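Local coordinates for UPF0130 protein PH1069 (Pyrococcus horikoshii, PDB 2IT2) that probably methylates N-4 of the wyosine precursor wybutosine-86 in tRNA(Phe), as an S-adenosyl-L-methionine-dependent enzyme of the wyosine derivative pathway, at residues V122-A125 with V126-G129; Q180-R183 with F184-L188; L39-I42 with N43-E46; S137-N140 with K141-I144. One frame throughout, in Å; residues are numbered along the deposited sequence.

Contact 1: residues V122-A125 with V126-G129; sequences VNLA and VSCG
S127 leans back along the last turn of helix 115-127 and gives its hydroxyl to the carbonyl of L124, with OG 2.6 Å from L124 O. The approach is well bent from the C=O direction and tilted moderately from the carbonyl plane. A first torsion of 80° puts OG between the S127 backbone N and carbonyl carbon, the rotation that aims it at the carbonyl three residues earlier. One branch of L124 follows the same hydroxyl: CD1 lies 3.8 Å from S127 OG, and the sulfur of C128 is a looser apolar neighbour, 4.3 Å from L124 CD1. V122 and V126 meet methyl to methyl, CG1 of V122 standing 4.3 Å from CG2 of V126. V126 CG2, beside its own backbone N, presses to 3.2 Å from V122 O, the oxygen that also accepts the straight bond from V126 N. C128 N reaches A125 O from above the carbonyl plane; one residue on, G129, with positive phi, ends the helix in a Schellman motif, and a CB there would jam against the preceding carbonyl. V122 and A125 pack on strand 143-148, while N123 ND2 bonds to S137 OG of the second subunit. Since the amide of C128 offers L124 O only a weak bond, the S127 hydroxyl supplies the firmer partner for a carbonyl in the last turn of the helix.

Contact 2: residues Q180-R183 with F184-L188; sequences QMRR and FKEKL
Q180-R183 and F184-L188 form consecutive turns of helix 167-194, joined by four amide-to-carbonyl bonds from F184, K185, E186 and K187 to the residues four places earlier. The F184 ring lies with one face over Q180 O, which stands 3.3 Å above the ring plane and is offset toward the rim. At the ring edge, in plane, is the terminal methyl of selenomethionine M181, whose CE is 4.0 Å from F184 CD2; the two side chains cross at about a right angle. The selenium meets K185, 3.5 Å from its CE. K185 is bent at its second torsion (-54°), which lays its chain across M181 while NZ goes on to a salt bridge with D34 and to the carbonyls of H79 and S55. R183 and K187 run side by side in the same direction, NH2 of R183 being 3.9 Å from NZ of K187. K187 NZ is bonded to G129 O and S149 OG, and both cations also have long, weak ion pairs with E151. Across the exposed side, R182 NE stays 4.8 Å from E186 OE2, too far for a salt bridge. The chemistry therefore divides by face: the F184 ring is buried against strand 98-112, M181 against strand 48-63, and the close R183 and K187 charges are probably eased in part by E151.

Contact 3: residues L39-I42 with N43-E46; sequences LKKI and NSIE
N43 folds its side chain back on L39 at the C-terminal end of helix 36-43, where the chain leaves the last turn for strand 48-63. Its CB is 3.6 Å from L39 O, and CG, beside the N43 backbone N (chi1 -75°), keeps the same distance from that oxygen. At the tip ND2 donates to L39 O over 2.8 Å, coming from above the carbonyl plane in a distinctly bent bond. N43 N reaches L39 O from the opposite face, at 3.1 Å, so one oxygen is gripped on two sides by a single residue. ND2 has a further acceptor in T50 OG1 of strand 48-63, and the side chain packs on L19 and L22 of helix 11-27. A leucine in its place would probably leave L39 O with the backbone bond alone and T50 OG1 without this donor. The following residues narrow the turn: I45 N bonds to I42 O, three residues back, and I45 CG1 rests near K41 O. K41 O is also shared, taking S44 N from above its plane and S44 OG at 2.7 Å. K41, bent at its second and fourth torsions, brings NZ round toward this hydroxyl; a water accepts from K41 NZ at 2.9 Å and donates to S44 OG at 2.6 Å, closing a ring that returns through S44 OG to K41 O.

Contact 4: residues S137-N140 with K141-I144; sequences SISN and KKLI
S139 OG accepts two backbone amides at once, K141 N at 3.1 Å and K142 N at 3.2 Å. A first torsion of 70° sets the hydroxyl between the backbone N and carbonyl carbon of S139, facing the chain as it curls back. The bond from K141 N makes this an ST turn, and S139 N completes the exchange by donating to K142 O over 3.0 Å, in a nearly straight bond. With an alanine here, the amides of K141 and K142 would probably be left without their common acceptor and the turn freer to twist. The turn is the tip of the beta hairpin made by strands 134-138 and 143-148. Just behind it I138 and L143 form an antiparallel non-hydrogen-bonded pair, their side chains lying alongside and pointing the same way, with CG1 of I138 3.9 Å from CG of L143. S137 and I144 follow as the hydrogen-bonded pair: I144 N gives S137 O a bond of 2.9 Å, whereas the return from S137 N to I144 O is weak. On that side of the sheet S137 OG lies against I144 CB, 3.6 Å away. A water links S137 OG to K142 O, donating to the carbonyl over 2.9 Å. Further out, L143 packs on L115 and A118 of helix 115-127 and on F7, and I138 meets I135 of the second subunit. N140 fixes the tip to the N-terminal region, OD1 taking the amide of L3 and its backbone O the side-chain amide of N10.

Contacts 1 and 2 touch directly, G129 O to K187 NZ at 2.9 Å, which joins the end of helix 115-127 to helix 167-194; their centres are 14 Å apart. Contact 3 stands off from both, its nearest atoms about 8 Å from each. Contact 4 forms the tip of the hairpin that follows helix 115-127, with nearest atoms about 7 Å from contact 1. Contacts 2 and 4 lie on opposite sides of the chain's centre, centres 28 Å apart. Across the dimer, contact 1 meets contact 4 of the second subunit through N123. None of the four includes an assigned cofactor-binding residue, so their relation to the methyl-transfer site stays undefined.

Contact 1: residues V122-A125 with V126-G129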
loop_
_atom_site.group_PDB
_atom_site.type_symbol
_atom_site.label_atom_id
_atom_site.label_comp_id
_atom_site.label_asym_id
_atom_site.label_seq_id
_atom_site.Cartn_x
_atom_site.Cartn_y
_atom_site.Cartn_z
ATOM N N VAL B 122 -14.683 -4.142 5.170
ATOM C CA VAL B 122 -13.583 -4.313 4.235
ATOM C C VAL B 122 -14.130 -4.735 2.883
ATOM O O VAL B 122 -13.756 -4.193 1.843
ATOM C CB VAL B 122 -12.585 -5.366 4.733
ATOM C CG1 VAL B 122 -11.650 -5.773 3.595
ATOM C CG2 VAL B 122 -11.795 -4.800 5.896
ATOM N N ASN B 123 -15.035 -5.703 2.900
ATOM C CA ASN B 123 -15.609 -6.175 1.655
ATOM C C ASN B 123 -16.378 -5.086 0.904
ATOM O O ASN B 123 -16.329 -5.032 -0.327
ATOM C CB ASN B 123 -16.520 -7.362 1.930
ATOM C CG ASN B 123 -15.756 -8.596 2.375
ATOM O OD1 ASN B 123 -16.348 -9.526 2.921
ATOM N ND2 ASN B 123 -14.445 -8.620 2.137
ATOM N N LEU B 124 -17.095 -4.237 1.643
ATOM C CA LEU B 124 -17.861 -3.140 1.048
ATOM C C LEU B 124 -16.905 -2.115 0.447
ATOM O O LEU B 124 -17.124 -1.633 -0.662
ATOM C CB LEU B 124 -18.754 -2.453 2.097
ATOM C CG LEU B 124 -19.467 -1.177 1.622
ATOM C CD1 LEU B 124 -20.452 -1.525 0.515
ATOM C CD2 LEU B 124 -20.195 -0.513 2.779
ATOM N N ALA B 125 -15.842 -1.787 1.175
ATOM C CA ALA B 125 -14.882 -0.807 0.685
ATOM C C ALA B 125 -14.237 -1.296 -0.608
ATOM O O ALA B 125 -14.142 -0.548 -1.581
ATOM C CB ALA B 125 -13.831 -0.537 1.749
ATOM N N VAL B 126 -13.813 -2.557 -0.624
ATOM C CA VAL B 126 -13.197 -3.112 -1.825
ATOM C C VAL B 126 -14.143 -3.000 -3.020
ATOM O O VAL B 126 -13.716 -2.710 -4.137
ATOM C CB VAL B 126 -12.814 -4.590 -1.620
ATOM C CG1 VAL B 126 -12.389 -5.212 -2.947
ATOM C CG2 VAL B 126 -11.687 -4.694 -0.606
ATOM N N SER B 127 -15.430 -3.235 -2.775
ATOM C CA SER B 127 -16.436 -3.160 -3.830
ATOM C C SER B 127 -16.609 -1.738 -4.361
ATOM O O SER B 127 -17.085 -1.546 -5.480
ATOM C CB SER B 127 -17.786 -3.670 -3.321
ATOM O OG SER B 127 -18.462 -2.681 -2.564
ATOM N N CYS B 128 -16.240 -0.745 -3.556
ATOM C CA CYS B 128 -16.364 0.654 -3.966
ATOM C C CYS B 128 -15.115 1.194 -4.649
ATOM O O CYS B 128 -15.056 2.371 -5.009
ATOM C CB CYS B 128 -16.716 1.534 -2.762
ATOM S SG CYS B 128 -18.383 1.232 -2.134
ATOM N N GLY B 129 -14.118 0.335 -4.824
ATOM C CA GLY B 129 -12.899 0.762 -5.488
ATOM C C GLY B 129 -11.682 0.932 -4.604
ATOM O O GLY B 129 -10.657 1.429 -5.063
#

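Contact 2: residues Q180-R183 with F184-L188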
loop_
_atom_site.group_PDB
_atom_site.type_symbol
_atom_site.label_atom_id
_atom_site.label_comp_id
_atom_site.label_asym_id
_atom_site.label_seq_id
_atom_site.Cartn_x
_atom_site.Cartn_y
_atom_site.Cartn_z
ATOM N N GLN B 180 -6.213 10.953 -11.414
ATOM C CA GLN B 180 -6.196 10.078 -10.252
ATOM C C GLN B 180 -6.974 10.721 -9.105
ATOM O O GLN B 180 -7.774 10.061 -8.444
ATOM C CB GLN B 180 -4.749 9.768 -9.839
ATOM C CG GLN B 180 -3.979 8.942 -10.869
ATOM C CD GLN B 180 -2.530 8.708 -10.480
ATOM O OE1 GLN B 180 -1.844 9.628 -10.032
ATOM N NE2 GLN B 180 -2.051 7.483 -10.664
HETATM N N MSE B 181 -6.767 12.012 -8.880
HETATM C CA MSE B 181 -7.487 12.691 -7.817
HETATM C C MSE B 181 -8.992 12.634 -8.060
HETATM O O MSE B 181 -9.772 12.447 -7.123
HETATM C CB MSE B 181 -7.033 14.146 -7.725
HETATM C CG MSE B 181 -7.748 14.956 -6.658
HETATM SE SE MSE B 181 -7.330 14.275 -4.912
HETATM C CE MSE B 181 -5.462 13.934 -5.298
ATOM N N ARG B 182 -9.395 12.774 -9.320
ATOM C CA ARG B 182 -10.811 12.742 -9.654
ATOM C C ARG B 182 -11.379 11.375 -9.294
ATOM O O ARG B 182 -12.489 11.280 -8.763
ATOM C CB ARG B 182 -11.022 13.022 -11.141
ATOM C CG ARG B 182 -12.483 13.220 -11.507
ATOM C CD ARG B 182 -12.691 13.189 -13.013
ATOM N NE ARG B 182 -12.065 14.318 -13.689
ATOM C CZ ARG B 182 -12.373 14.706 -14.923
ATOM N NH1 ARG B 182 -13.302 14.054 -15.610
ATOM N NH2 ARG B 182 -11.758 15.744 -15.472
ATOM N N ARG B 183 -10.617 10.320 -9.571
ATOM C CA ARG B 183 -11.047 8.956 -9.255
ATOM C C ARG B 183 -11.178 8.759 -7.744
ATOM O O ARG B 183 -12.119 8.123 -7.279
ATOM C CB ARG B 183 -10.056 7.937 -9.826
ATOM C CG ARG B 183 -10.071 7.846 -11.336
ATOM C CD ARG B 183 -9.001 6.887 -11.837
ATOM N NE ARG B 183 -9.177 5.535 -11.309
ATOM C CZ ARG B 183 -8.348 4.525 -11.547
ATOM N NH1 ARG B 183 -7.278 4.707 -12.311
ATOM N NH2 ARG B 183 -8.587 3.329 -11.022
ATOM N N PHE B 184 -10.241 9.309 -6.976
ATOM C CA PHE B 184 -10.309 9.186 -5.523
ATOM C C PHE B 184 -11.595 9.820 -5.008
ATOM O O PHE B 184 -12.303 9.240 -4.179
ATOM C CB PHE B 184 -9.130 9.901 -4.856
ATOM C CG PHE B 184 -7.786 9.304 -5.165
ATOM C CD1 PHE B 184 -7.631 7.934 -5.342
ATOM C CD2 PHE B 184 -6.656 10.117 -5.233
ATOM C CE1 PHE B 184 -6.368 7.379 -5.569
ATOM C CE2 PHE B 184 -5.394 9.569 -5.459
ATOM C CZ PHE B 184 -5.252 8.205 -5.629
ATOM N N LYS B 185 -11.900 11.019 -5.500
ATOM C CA LYS B 185 -13.096 11.732 -5.059
ATOM C C LYS B 185 -14.373 10.989 -5.424
ATOM O O LYS B 185 -15.342 11.000 -4.664
ATOM C CB LYS B 185 -13.144 13.134 -5.662
ATOM C CG LYS B 185 -11.921 13.990 -5.384
ATOM C CD LYS B 185 -11.607 14.075 -3.904
ATOM C CE LYS B 185 -10.471 15.043 -3.644
ATOM N NZ LYS B 185 -10.148 15.159 -2.196
ATOM N N GLU B 186 -14.366 10.358 -6.592
ATOM C CA GLU B 186 -15.520 9.594 -7.061
ATOM C C GLU B 186 -15.739 8.383 -6.170
ATOM O O GLU B 186 -16.871 8.078 -5.803
ATOM C CB GLU B 186 -15.300 9.107 -8.491
ATOM C CG GLU B 186 -15.237 10.187 -9.535
ATOM C CD GLU B 186 -14.516 9.708 -10.775
ATOM O OE1 GLU B 186 -14.741 8.548 -11.179
ATOM O OE2 GLU B 186 -13.730 10.486 -11.356
ATOM N N LYS B 187 -14.653 7.687 -5.840
ATOM C CA LYS B 187 -14.724 6.506 -4.986
ATOM C C LYS B 187 -15.188 6.850 -3.570
ATOM O O LYS B 187 -15.913 6.076 -2.942
ATOM C CB LYS B 187 -13.360 5.806 -4.944
ATOM C CG LYS B 187 -12.983 5.164 -6.269
ATOM C CD LYS B 187 -11.651 4.447 -6.194
ATOM C CE LYS B 187 -11.376 3.728 -7.506
ATOM N NZ LYS B 187 -10.079 3.015 -7.446
ATOM N N LEU B 188 -14.777 8.003 -3.053
ATOM C CA LEU B 188 -15.204 8.380 -1.712
ATOM C C LEU B 188 -16.708 8.639 -1.693
ATOM O O LEU B 188 -17.400 8.247 -0.753
ATOM C CB LEU B 188 -14.436 9.618 -1.229
ATOM C CG LEU B 188 -12.950 9.397 -0.894
ATOM C CD1 LEU B 188 -12.228 10.739 -0.814
ATOM C CD2 LEU B 188 -12.825 8.627 0.418
#

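Contact 3: residues L39-I42 with N43-E46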
loop_
_atom_site.group_PDB
_atom_site.type_symbol
_atom_site.label_atom_id
_atom_site.label_comp_id
_atom_site.label_asym_id
_atom_site.label_seq_id
_atom_site.Cartn_x
_atom_site.Cartn_y
_atom_site.Cartn_z
ATOM N N LEU B 39 -17.258 10.889 6.867
ATOM C CA LEU B 39 -16.889 10.592 8.248
ATOM C C LEU B 39 -18.114 10.660 9.147
ATOM O O LEU B 39 -18.289 9.817 10.026
ATOM C CB LEU B 39 -15.830 11.566 8.772
ATOM C CG LEU B 39 -14.497 11.550 8.025
ATOM C CD1 LEU B 39 -13.598 12.601 8.636
ATOM C CD2 LEU B 39 -13.849 10.189 8.101
ATOM N N LYS B 40 -18.966 11.658 8.941
ATOM C CA LYS B 40 -20.155 11.747 9.776
ATOM C C LYS B 40 -21.060 10.554 9.531
ATOM O O LYS B 40 -21.675 10.048 10.466
ATOM C CB LYS B 40 -20.916 13.039 9.516
ATOM C CG LYS B 40 -20.132 14.261 9.924
ATOM C CD LYS B 40 -20.917 15.516 9.620
ATOM C CE LYS B 40 -20.168 16.775 10.038
ATOM N NZ LYS B 40 -20.939 18.003 9.683
ATOM N N LYS B 41 -21.135 10.097 8.281
ATOM C CA LYS B 41 -21.973 8.949 7.949
ATOM C C LYS B 41 -21.458 7.661 8.604
ATOM O O LYS B 41 -22.243 6.871 9.128
ATOM C CB LYS B 41 -22.042 8.748 6.429
ATOM C CG LYS B 41 -23.275 7.969 5.965
ATOM C CD LYS B 41 -24.545 8.755 6.248
ATOM C CE LYS B 41 -25.784 8.037 5.750
ATOM N NZ LYS B 41 -25.944 6.713 6.402
ATOM N N ILE B 42 -20.149 7.434 8.576
ATOM C CA ILE B 42 -19.616 6.216 9.175
ATOM C C ILE B 42 -19.904 6.212 10.667
ATOM O O ILE B 42 -20.327 5.196 11.217
ATOM C CB ILE B 42 -18.089 6.082 8.944
ATOM C CG1 ILE B 42 -17.813 5.900 7.448
ATOM C CG2 ILE B 42 -17.528 4.920 9.766
ATOM C CD1 ILE B 42 -16.336 6.010 7.071
ATOM N N ASN B 43 -19.688 7.353 11.318
ATOM C CA ASN B 43 -19.925 7.450 12.745
ATOM C C ASN B 43 -21.387 7.332 13.131
ATOM O O ASN B 43 -21.707 7.115 14.309
ATOM C CB ASN B 43 -19.360 8.754 13.273
ATOM C CG ASN B 43 -17.863 8.714 13.378
ATOM O OD1 ASN B 43 -17.312 7.955 14.178
ATOM N ND2 ASN B 43 -17.187 9.517 12.569
ATOM N N SER B 44 -22.278 7.481 12.153
ATOM C CA SER B 44 -23.693 7.369 12.471
ATOM C C SER B 44 -24.126 5.921 12.544
ATOM O O SER B 44 -25.232 5.656 12.986
ATOM C CB SER B 44 -24.576 8.074 11.442
ATOM O OG SER B 44 -24.655 7.321 10.224
ATOM N N ILE B 45 -23.284 5.001 12.065
ATOM C CA ILE B 45 -23.562 3.558 12.098
ATOM C C ILE B 45 -23.093 3.055 13.457
ATOM O O ILE B 45 -21.973 3.322 13.878
ATOM C CB ILE B 45 -22.813 2.789 10.972
ATOM C CG1 ILE B 45 -23.130 3.439 9.625
ATOM C CG2 ILE B 45 -23.249 1.305 10.964
ATOM C CD1 ILE B 45 -24.608 3.462 9.291
ATOM N N GLU B 46 -23.964 2.317 14.137
ATOM C CA GLU B 46 -23.698 1.823 15.485
ATOM C C GLU B 46 -22.386 1.082 15.739
ATOM O O GLU B 46 -21.692 1.377 16.706
ATOM C CB GLU B 46 -24.876 0.949 15.949
ATOM C CG GLU B 46 -24.822 0.511 17.404
ATOM C CD GLU B 46 -26.091 -0.196 17.831
ATOM O OE1 GLU B 46 -26.404 -1.253 17.242
ATOM O OE2 GLU B 46 -26.776 0.309 18.749
HETATM O O HOH W 1 -26.712 6.097 9.110
#

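Contact 4: residues S137-N140 with K141-I144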
loop_
_atom_site.group_PDB
_atom_site.type_symbol
_atom_site.label_atom_id
_atom_site.label_comp_id
_atom_site.label_asym_id
_atom_site.label_seq_id
_atom_site.Cartn_x
_atom_site.Cartn_y
_atom_site.Cartn_z
ATOM N N SER B 137 -5.069 -3.484 12.325
ATOM C CA SER B 137 -4.631 -3.853 13.649
ATOM C C SER B 137 -5.735 -4.350 14.568
ATOM O O SER B 137 -6.899 -3.981 14.431
ATOM C CB SER B 137 -3.929 -2.645 14.283
ATOM O OG SER B 137 -4.761 -1.493 14.277
ATOM N N ILE B 138 -5.352 -5.207 15.505
ATOM C CA ILE B 138 -6.295 -5.714 16.481
ATOM C C ILE B 138 -5.578 -5.687 17.813
ATOM O O ILE B 138 -4.591 -6.390 17.998
ATOM C CB ILE B 138 -6.711 -7.150 16.189
ATOM C CG1 ILE B 138 -7.267 -7.262 14.768
ATOM C CG2 ILE B 138 -7.764 -7.573 17.189
ATOM C CD1 ILE B 138 -7.746 -8.658 14.422
ATOM N N SER B 139 -6.065 -4.864 18.731
ATOM C CA SER B 139 -5.451 -4.732 20.043
ATOM C C SER B 139 -6.525 -4.960 21.084
ATOM O O SER B 139 -7.632 -5.402 20.754
ATOM C CB SER B 139 -4.854 -3.321 20.201
ATOM O OG SER B 139 -5.846 -2.305 20.313
ATOM N N ASN B 140 -6.202 -4.677 22.339
ATOM C CA ASN B 140 -7.179 -4.824 23.399
ATOM C C ASN B 140 -8.075 -3.587 23.475
ATOM O O ASN B 140 -9.126 -3.625 24.109
ATOM C CB ASN B 140 -6.486 -5.050 24.739
ATOM C CG ASN B 140 -5.731 -6.368 24.790
ATOM O OD1 ASN B 140 -6.133 -7.361 24.173
ATOM N ND2 ASN B 140 -4.639 -6.387 25.541
ATOM N N LYS B 141 -7.664 -2.498 22.823
ATOM C CA LYS B 141 -8.452 -1.272 22.830
ATOM C C LYS B 141 -9.405 -1.172 21.642
ATOM O O LYS B 141 -10.530 -0.706 21.789
ATOM C CB LYS B 141 -7.531 -0.044 22.861
ATOM C CG LYS B 141 -6.728 0.077 24.144
ATOM C CD LYS B 141 -5.871 1.330 24.164
ATOM C CE LYS B 141 -5.053 1.415 25.442
ATOM N NZ LYS B 141 -4.272 2.679 25.488
ATOM N N LYS B 142 -8.968 -1.626 20.471
ATOM C CA LYS B 142 -9.808 -1.529 19.286
ATOM C C LYS B 142 -9.301 -2.359 18.113
ATOM O O LYS B 142 -8.186 -2.885 18.133
ATOM C CB LYS B 142 -9.927 -0.050 18.864
ATOM C CG LYS B 142 -8.597 0.677 18.662
ATOM C CD LYS B 142 -8.783 2.192 18.573
ATOM C CE LYS B 142 -7.440 2.906 18.519
ATOM N NZ LYS B 142 -7.584 4.383 18.630
ATOM N N LEU B 143 -10.160 -2.499 17.108
ATOM C CA LEU B 143 -9.828 -3.201 15.873
ATOM C C LEU B 143 -9.967 -2.130 14.794
ATOM O O LEU B 143 -11.051 -1.576 14.612
ATOM C CB LEU B 143 -10.826 -4.330 15.596
ATOM C CG LEU B 143 -10.579 -5.182 14.338
ATOM C CD1 LEU B 143 -11.419 -6.437 14.456
ATOM C CD2 LEU B 143 -10.930 -4.449 13.058
ATOM N N ILE B 144 -8.882 -1.848 14.078
ATOM C CA ILE B 144 -8.915 -0.821 13.037
ATOM C C ILE B 144 -8.899 -1.421 11.647
ATOM O O ILE B 144 -8.101 -2.312 11.340
ATOM C CB ILE B 144 -7.698 0.163 13.154
ATOM C CG1 ILE B 144 -7.731 0.905 14.497
ATOM C CG2 ILE B 144 -7.696 1.166 11.986
ATOM C CD1 ILE B 144 -8.955 1.751 14.720
HETATM O O HOH W 2 -5.816 -1.778 16.877
#